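Local coordinates for protein sugar phosphate isomerase/epimerase (Parabacteroides distasonis, PDB 3OBE) that probably acts as a sugar phosphate isomerase or epimerase, built on a xylose isomerase-like TIM barrel, at residues G63-Y68 against I76-Y81; L53-Y58 against S93-T98. All coordinates share one frame; numbering follows the deposited sequence.

How the contacts relate
From the N terminus the chain first runs through 53-58, the end of strand 52-55 and the loop after it, and then through 63-68 further along that loop. Contact 1 folds 63-68 back onto 76-81 across seven residues, where helix 78-87 begins. The chain then passes down this helix and enters strand 91-95, where contact 2 pairs 93-98 with 53-58. The smaller loop therefore lies wholly within the larger one, and the two do not cross. Both belong to one beta-alpha-beta crossover of the TIM barrel: contact 2 joins its two neighbouring strands, and contact 1 fastens the intervening loop to the helix. Phe65 packs on Ile55 and Tyr58, joining the two contacts.

Contact 1 of 2, residues G63-Y68 against I76-Y81; sequences GKFGDY and IASKDY. With EOH (ethanol), chain G.
Phe65 and Ile76 form a single antiparallel bridge, a hydrogen-bonded pair in which Phe65 N donates to Ile76 O (3.0 Å) and Ile76 N to Phe65 O (2.9 Å). From this bridge the Phe65 side chain reaches toward the start of helix 78-87. Its CB lies 3.9 Å from Tyr81 CE2. With CG anti to the carbonyl carbon (chi1 -61°), the ring turns so that CG and CD1 run beside Tyr81 CD2, while CD1 also brings an edge to Ile76 O at 3.7 Å. Farther out, CE1 ends 3.6 Å from Ser78 OG, again near the ring plane. Tyr81 directs its edge at the Phe65 face in an offset edge-to-face pair, planes 71° apart. Ile122, His123 and Leu126 of helix 109-126 also pack on Phe65, and Ser78 OG bonds to Ile122 O. An alanine in place of Phe65 is likely to open a gap beside Tyr81 and leave Ser78 without its aromatic neighbour. Water 1 joins Gly63 O to Ser78 N (2.9 Å), just after the N-cap Ala77. The bridge and the water thus satisfy N and O of Phe65 and Ile76, Gly63 O and Ser78 N, while aromatic packing seats the loop on the first helical turn.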
loop_
_atom_site.group_PDB
_atom_site.type_symbol
_atom_site.label_atom_id
_atom_site.label_comp_id
_atom_site.label_asym_id
_atom_site.label_seq_id
_atom_site.Cartn_x
_atom_site.Cartn_y
_atom_site.Cartn_z
ATOM N N GLY A 63 -15.549 5.043 -12.804
ATOM C CA GLY A 63 -15.696 4.543 -11.458
ATOM C C GLY A 63 -15.560 3.035 -11.291
ATOM O O GLY A 63 -15.846 2.513 -10.214
ATOM N N LYS A 64 -15.087 2.346 -12.328
ATOM C CA LYS A 64 -14.907 0.893 -12.276
ATOM C C LYS A 64 -13.418 0.568 -12.160
ATOM O O LYS A 64 -12.571 1.483 -12.158
ATOM C CB LYS A 64 -15.555 0.248 -13.510
ATOM C CG LYS A 64 -17.037 0.391 -13.487
ATOM C CD LYS A 64 -17.676 -0.467 -14.527
ATOM C CE LYS A 64 -19.109 -0.127 -14.722
ATOM N NZ LYS A 64 -19.619 -0.881 -15.914
ATOM N N PHE A 65 -13.110 -0.721 -12.008
ATOM C CA PHE A 65 -11.750 -1.186 -11.810
ATOM C C PHE A 65 -11.415 -2.105 -12.959
ATOM O O PHE A 65 -12.234 -2.947 -13.339
ATOM C CB PHE A 65 -11.624 -1.976 -10.475
ATOM C CG PHE A 65 -11.975 -1.149 -9.252
ATOM C CD1 PHE A 65 -13.298 -0.977 -8.866
ATOM C CD2 PHE A 65 -10.994 -0.491 -8.559
ATOM C CE1 PHE A 65 -13.620 -0.185 -7.793
ATOM C CE2 PHE A 65 -11.305 0.314 -7.451
ATOM C CZ PHE A 65 -12.588 0.463 -7.068
ATOM N N GLY A 66 -10.239 -1.937 -13.524
ATOM C CA GLY A 66 -9.796 -2.844 -14.575
ATOM C C GLY A 66 -8.293 -2.914 -14.570
ATOM O O GLY A 66 -7.638 -2.124 -13.929
ATOM N N ASP A 67 -7.736 -3.866 -15.302
ATOM C CA ASP A 67 -6.280 -3.937 -15.442
ATOM C C ASP A 67 -5.830 -2.865 -16.425
ATOM O O ASP A 67 -6.628 -2.022 -16.864
ATOM C CB ASP A 67 -5.850 -5.330 -15.926
ATOM C CG ASP A 67 -6.272 -5.618 -17.389
ATOM O OD1 ASP A 67 -6.080 -4.745 -18.278
ATOM O OD2 ASP A 67 -6.779 -6.731 -17.655
ATOM N N TYR A 68 -4.563 -2.933 -16.814
ATOM C CA TYR A 68 -4.046 -2.079 -17.883
ATOM C C TYR A 68 -3.784 -2.897 -19.152
ATOM O O TYR A 68 -3.051 -2.464 -20.037
ATOM C CB TYR A 68 -2.778 -1.386 -17.401
ATOM C CG TYR A 68 -2.915 -0.768 -16.023
ATOM C CD1 TYR A 68 -3.909 0.185 -15.752
ATOM C CD2 TYR A 68 -2.032 -1.115 -14.986
ATOM C CE1 TYR A 68 -4.028 0.770 -14.459
ATOM C CE2 TYR A 68 -2.135 -0.539 -13.714
ATOM C CZ TYR A 68 -3.142 0.400 -13.456
ATOM O OH TYR A 68 -3.224 0.949 -12.193
ATOM N N ILE A 76 -14.875 -4.036 -13.754
ATOM C CA ILE A 76 -15.797 -4.559 -12.738
ATOM C C ILE A 76 -16.244 -3.447 -11.776
ATOM O O ILE A 76 -15.415 -2.605 -11.355
ATOM C CB ILE A 76 -15.203 -5.798 -11.999
ATOM C CG1 ILE A 76 -16.310 -6.524 -11.203
ATOM C CG2 ILE A 76 -14.030 -5.435 -11.124
ATOM C CD1 ILE A 76 -15.843 -7.801 -10.542
ATOM N N ALA A 77 -17.548 -3.438 -11.486
ATOM C CA ALA A 77 -18.158 -2.558 -10.496
ATOM C C ALA A 77 -17.778 -3.037 -9.096
ATOM O O ALA A 77 -17.523 -4.221 -8.896
ATOM C CB ALA A 77 -19.687 -2.560 -10.629
ATOM N N SER A 78 -17.810 -2.110 -8.140
ATOM C CA SER A 78 -17.517 -2.391 -6.735
ATOM C C SER A 78 -18.329 -3.531 -6.152
ATOM O O SER A 78 -17.795 -4.395 -5.483
ATOM C CB SER A 78 -17.785 -1.154 -5.891
ATOM O OG SER A 78 -16.820 -0.173 -6.182
ATOM N N LYS A 79 -19.635 -3.502 -6.358
ATOM C CA LYS A 79 -20.491 -4.555 -5.803
ATOM C C LYS A 79 -20.064 -5.956 -6.285
ATOM O O LYS A 79 -20.023 -6.917 -5.490
ATOM C CB LYS A 79 -21.954 -4.303 -6.178
ATOM C CG LYS A 79 -22.919 -5.351 -5.638
ATOM C CD LYS A 79 -24.359 -5.030 -6.050
ATOM C CE LYS A 79 -25.282 -6.132 -5.600
ATOM N NZ LYS A 79 -25.312 -7.209 -6.606
ATOM N N ASP A 80 -19.776 -6.088 -7.580
ATOM C CA ASP A 80 -19.390 -7.402 -8.132
ATOM C C ASP A 80 -18.004 -7.783 -7.644
ATOM O O ASP A 80 -17.720 -8.962 -7.415
ATOM C CB ASP A 80 -19.416 -7.366 -9.648
ATOM C CG ASP A 80 -20.792 -6.985 -10.184
ATOM O OD1 ASP A 80 -21.787 -7.633 -9.796
ATOM O OD2 ASP A 80 -20.891 -6.015 -10.955
ATOM N N TYR A 81 -17.133 -6.786 -7.516
ATOM C CA TYR A 81 -15.789 -7.063 -7.035
ATOM C C TYR A 81 -15.886 -7.585 -5.598
ATOM O O TYR A 81 -15.355 -8.640 -5.274
ATOM C CB TYR A 81 -14.949 -5.802 -7.043
ATOM C CG TYR A 81 -13.478 -5.977 -7.313
ATOM C CD1 TYR A 81 -12.799 -7.186 -7.069
ATOM C CD2 TYR A 81 -12.758 -4.911 -7.836
ATOM C CE1 TYR A 81 -11.440 -7.310 -7.349
ATOM C CE2 TYR A 81 -11.428 -5.034 -8.127
ATOM C CZ TYR A 81 -10.763 -6.215 -7.880
ATOM O OH TYR A 81 -9.415 -6.259 -8.177
HETATM C C1 EOH G . -8.084 -4.435 -10.869
HETATM C C2 EOH G . -7.910 -5.751 -11.571
HETATM O O EOH G . -8.596 -4.548 -9.566
HETATM O O HOH W 1 -17.455 0.576 -9.127
#

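Contact 2 of 2, residues L53-Y58 against S93-T98; sequences LEIFGY and SSSHLT. With EOH (ethanol), chain H; EOH (ethanol), chain G.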
loop_
_atom_site.group_PDB
_atom_site.type_symbol
_atom_site.label_atom_id
_atom_site.label_comp_id
_atom_site.label_asym_id
_atom_site.label_seq_id
_atom_site.Cartn_x
_atom_site.Cartn_y
_atom_site.Cartn_z
ATOM N N LEU A 53 -6.991 -8.154 0.686
ATOM C CA LEU A 53 -6.468 -7.677 -0.593
ATOM C C LEU A 53 -6.375 -6.175 -0.621
ATOM O O LEU A 53 -7.275 -5.471 -0.146
ATOM C CB LEU A 53 -7.378 -8.130 -1.731
ATOM C CG LEU A 53 -7.597 -9.647 -1.890
ATOM C CD1 LEU A 53 -8.511 -9.963 -3.135
ATOM C CD2 LEU A 53 -6.290 -10.442 -1.969
ATOM N N GLU A 54 -5.309 -5.705 -1.262
ATOM C CA GLU A 54 -5.204 -4.311 -1.679
ATOM C C GLU A 54 -5.208 -4.314 -3.194
ATOM O O GLU A 54 -4.399 -5.010 -3.826
ATOM C CB GLU A 54 -3.931 -3.650 -1.114
ATOM C CG GLU A 54 -3.751 -2.189 -1.520
ATOM C CD GLU A 54 -2.471 -1.648 -0.953
ATOM O OE1 GLU A 54 -1.422 -2.074 -1.474
ATOM O OE2 GLU A 54 -2.525 -0.810 0.009
ATOM N N ILE A 55 -6.208 -3.658 -3.775
ATOM C CA ILE A 55 -6.409 -3.734 -5.223
ATOM C C ILE A 55 -5.797 -2.504 -5.930
ATOM O O ILE A 55 -5.042 -1.734 -5.325
ATOM C CB ILE A 55 -7.907 -3.979 -5.558
ATOM C CG1 ILE A 55 -8.770 -2.825 -5.088
ATOM C CG2 ILE A 55 -8.347 -5.371 -4.946
ATOM C CD1 ILE A 55 -10.156 -2.842 -5.676
ATOM N N PHE A 56 -6.098 -2.391 -7.213
ATOM C CA PHE A 56 -5.576 -1.372 -8.081
ATOM C C PHE A 56 -6.574 -1.214 -9.221
ATOM O O PHE A 56 -7.482 -2.002 -9.375
ATOM C CB PHE A 56 -4.176 -1.767 -8.579
ATOM C CG PHE A 56 -4.181 -2.925 -9.516
ATOM C CD1 PHE A 56 -4.209 -4.215 -9.049
ATOM C CD2 PHE A 56 -4.193 -2.713 -10.899
ATOM C CE1 PHE A 56 -4.214 -5.303 -9.944
ATOM C CE2 PHE A 56 -4.212 -3.796 -11.789
ATOM C CZ PHE A 56 -4.230 -5.072 -11.303
ATOM N N GLY A 57 -6.360 -0.209 -10.063
ATOM C CA GLY A 57 -7.039 -0.174 -11.356
ATOM C C GLY A 57 -8.246 0.749 -11.431
ATOM O O GLY A 57 -8.967 0.753 -12.423
ATOM N N TYR A 58 -8.517 1.474 -10.366
ATOM C CA TYR A 58 -9.653 2.393 -10.332
ATOM C C TYR A 58 -9.589 3.334 -11.512
ATOM O O TYR A 58 -8.550 3.866 -11.797
ATOM C CB TYR A 58 -9.601 3.232 -9.051
ATOM C CG TYR A 58 -10.659 4.330 -9.002
ATOM C CD1 TYR A 58 -11.996 4.037 -8.784
ATOM C CD2 TYR A 58 -10.324 5.667 -9.220
ATOM C CE1 TYR A 58 -12.947 5.029 -8.742
ATOM C CE2 TYR A 58 -11.272 6.673 -9.158
ATOM C CZ TYR A 58 -12.570 6.359 -8.918
ATOM O OH TYR A 58 -13.550 7.334 -8.874
ATOM N N SER A 93 -9.559 -4.654 1.554
ATOM C CA SER A 93 -9.362 -3.701 2.625
ATOM C C SER A 93 -8.610 -2.459 2.261
ATOM O O SER A 93 -8.705 -1.460 3.000
ATOM C CB SER A 93 -8.794 -4.369 3.846
ATOM O OG SER A 93 -7.635 -5.154 3.619
ATOM N N SER A 94 -7.924 -2.465 1.108
ATOM C CA SER A 94 -7.252 -1.315 0.615
ATOM C C SER A 94 -7.279 -1.246 -0.911
ATOM O O SER A 94 -7.655 -2.211 -1.565
ATOM C CB SER A 94 -5.819 -1.298 1.172
ATOM O OG SER A 94 -5.129 -0.112 0.866
ATOM N N SER A 95 -6.844 -0.125 -1.447
ATOM C CA SER A 95 -6.860 0.125 -2.861
ATOM C C SER A 95 -5.823 1.178 -3.179
ATOM O O SER A 95 -5.721 2.172 -2.484
ATOM C CB SER A 95 -8.256 0.602 -3.261
ATOM O OG SER A 95 -8.270 1.023 -4.614
ATOM N N HIS A 96 -5.027 0.905 -4.196
ATOM C CA HIS A 96 -4.066 1.877 -4.728
ATOM C C HIS A 96 -4.686 2.650 -5.899
ATOM O O HIS A 96 -5.175 2.029 -6.894
ATOM C CB HIS A 96 -2.845 1.139 -5.268
ATOM C CG HIS A 96 -1.783 0.890 -4.248
ATOM N ND1 HIS A 96 -0.492 0.606 -4.601
ATOM C CD2 HIS A 96 -1.801 0.953 -2.890
ATOM C CE1 HIS A 96 0.228 0.424 -3.513
ATOM N NE2 HIS A 96 -0.519 0.685 -2.462
ATOM N N LEU A 97 -4.652 3.987 -5.829
ATOM C CA LEU A 97 -5.163 4.825 -6.897
ATOM C C LEU A 97 -4.429 6.139 -6.924
ATOM O O LEU A 97 -4.024 6.689 -5.888
ATOM C CB LEU A 97 -6.683 5.058 -6.766
ATOM C CG LEU A 97 -7.207 5.846 -5.559
ATOM C CD1 LEU A 97 -8.731 6.103 -5.735
ATOM C CD2 LEU A 97 -6.966 5.147 -4.238
ATOM N N THR A 98 -4.302 6.665 -8.136
ATOM C CA THR A 98 -3.597 7.919 -8.391
ATOM C C THR A 98 -4.455 8.767 -9.335
ATOM O O THR A 98 -4.942 8.251 -10.346
ATOM C CB THR A 98 -2.259 7.615 -9.109
ATOM O OG1 THR A 98 -1.454 6.733 -8.286
ATOM C CG2 THR A 98 -1.500 8.906 -9.531
HETATM C C1 EOH H . -0.583 -0.710 -7.875
HETATM C C2 EOH H . -0.621 -0.382 -9.375
HETATM O O EOH H . -0.128 0.400 -7.087
HETATM C C1 EOH G . -8.084 -4.435 -10.869
HETATM C C2 EOH G . -7.910 -5.751 -11.571
HETATM O O EOH G . -8.596 -4.548 -9.566
HETATM O O HOH W 2 -4.592 1.976 -9.629
HETATM O O HOH W 3 -7.705 1.042 -7.421
HETATM O O HOH W 4 -7.143 6.553 -10.539
#
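Glu54 brings OE1 over one face of the His96 imidazole, its carboxylate tilted 42° from the ring and CD standing 3.3 Å from His96 CD2. The chain gets there by full extension, CG anti to the backbone N (chi1 180°), along the sheet face it shares with Ser94. OE2 accepts a hydrogen bond from Ser94 OG (2.8 Å) on its anti lone pair, away from the other oxygen. OE1 sits near NE2 without bonding to it; it is hydrogen-bonded to Gln26 and His244 instead, while His96 NE2 is hydrogen-bonded to Glu216 and a phosphate ion lies close by. At the edge of this ring, ND1 donates to an ethanol O at 2.5 Å, close to the ring plane.

The backbones beneath are parallel neighbours. Ser93 N donates to Leu53 O, Ile55 N to Ser94 O (3.0 Å), and His96 N almost straight to Ile55 O (2.9 Å, 175°). On the other sheet face Ile55 CG1 packs 3.9 Å from Ser95 OG, whose hydroxyl is hydrogen-bonded to His123. Beyond the His96 N to Ile55 O bond the backbones draw apart and water fills in: one bridges Gly57 N and His96 O, and a second links that same oxygen to Ser95 OG and Tyr58 N. Tyr58 CD2 then meets Leu97 CD1 at 3.9 Å. Phe56 turns its ring away from 93-98, and a second ethanol lies over the centre of one face.

The strand ends thus carry a polar cluster in which Ser94, Gln26 and His244 fix the rotation of the Glu54 carboxylate over His96. Its place at the C-terminal ends of the barrel strands, where active sites of this fold lie, and the bound phosphate and ethanol, though probably from the crystallisation liquor, are consistent with a substrate pocket.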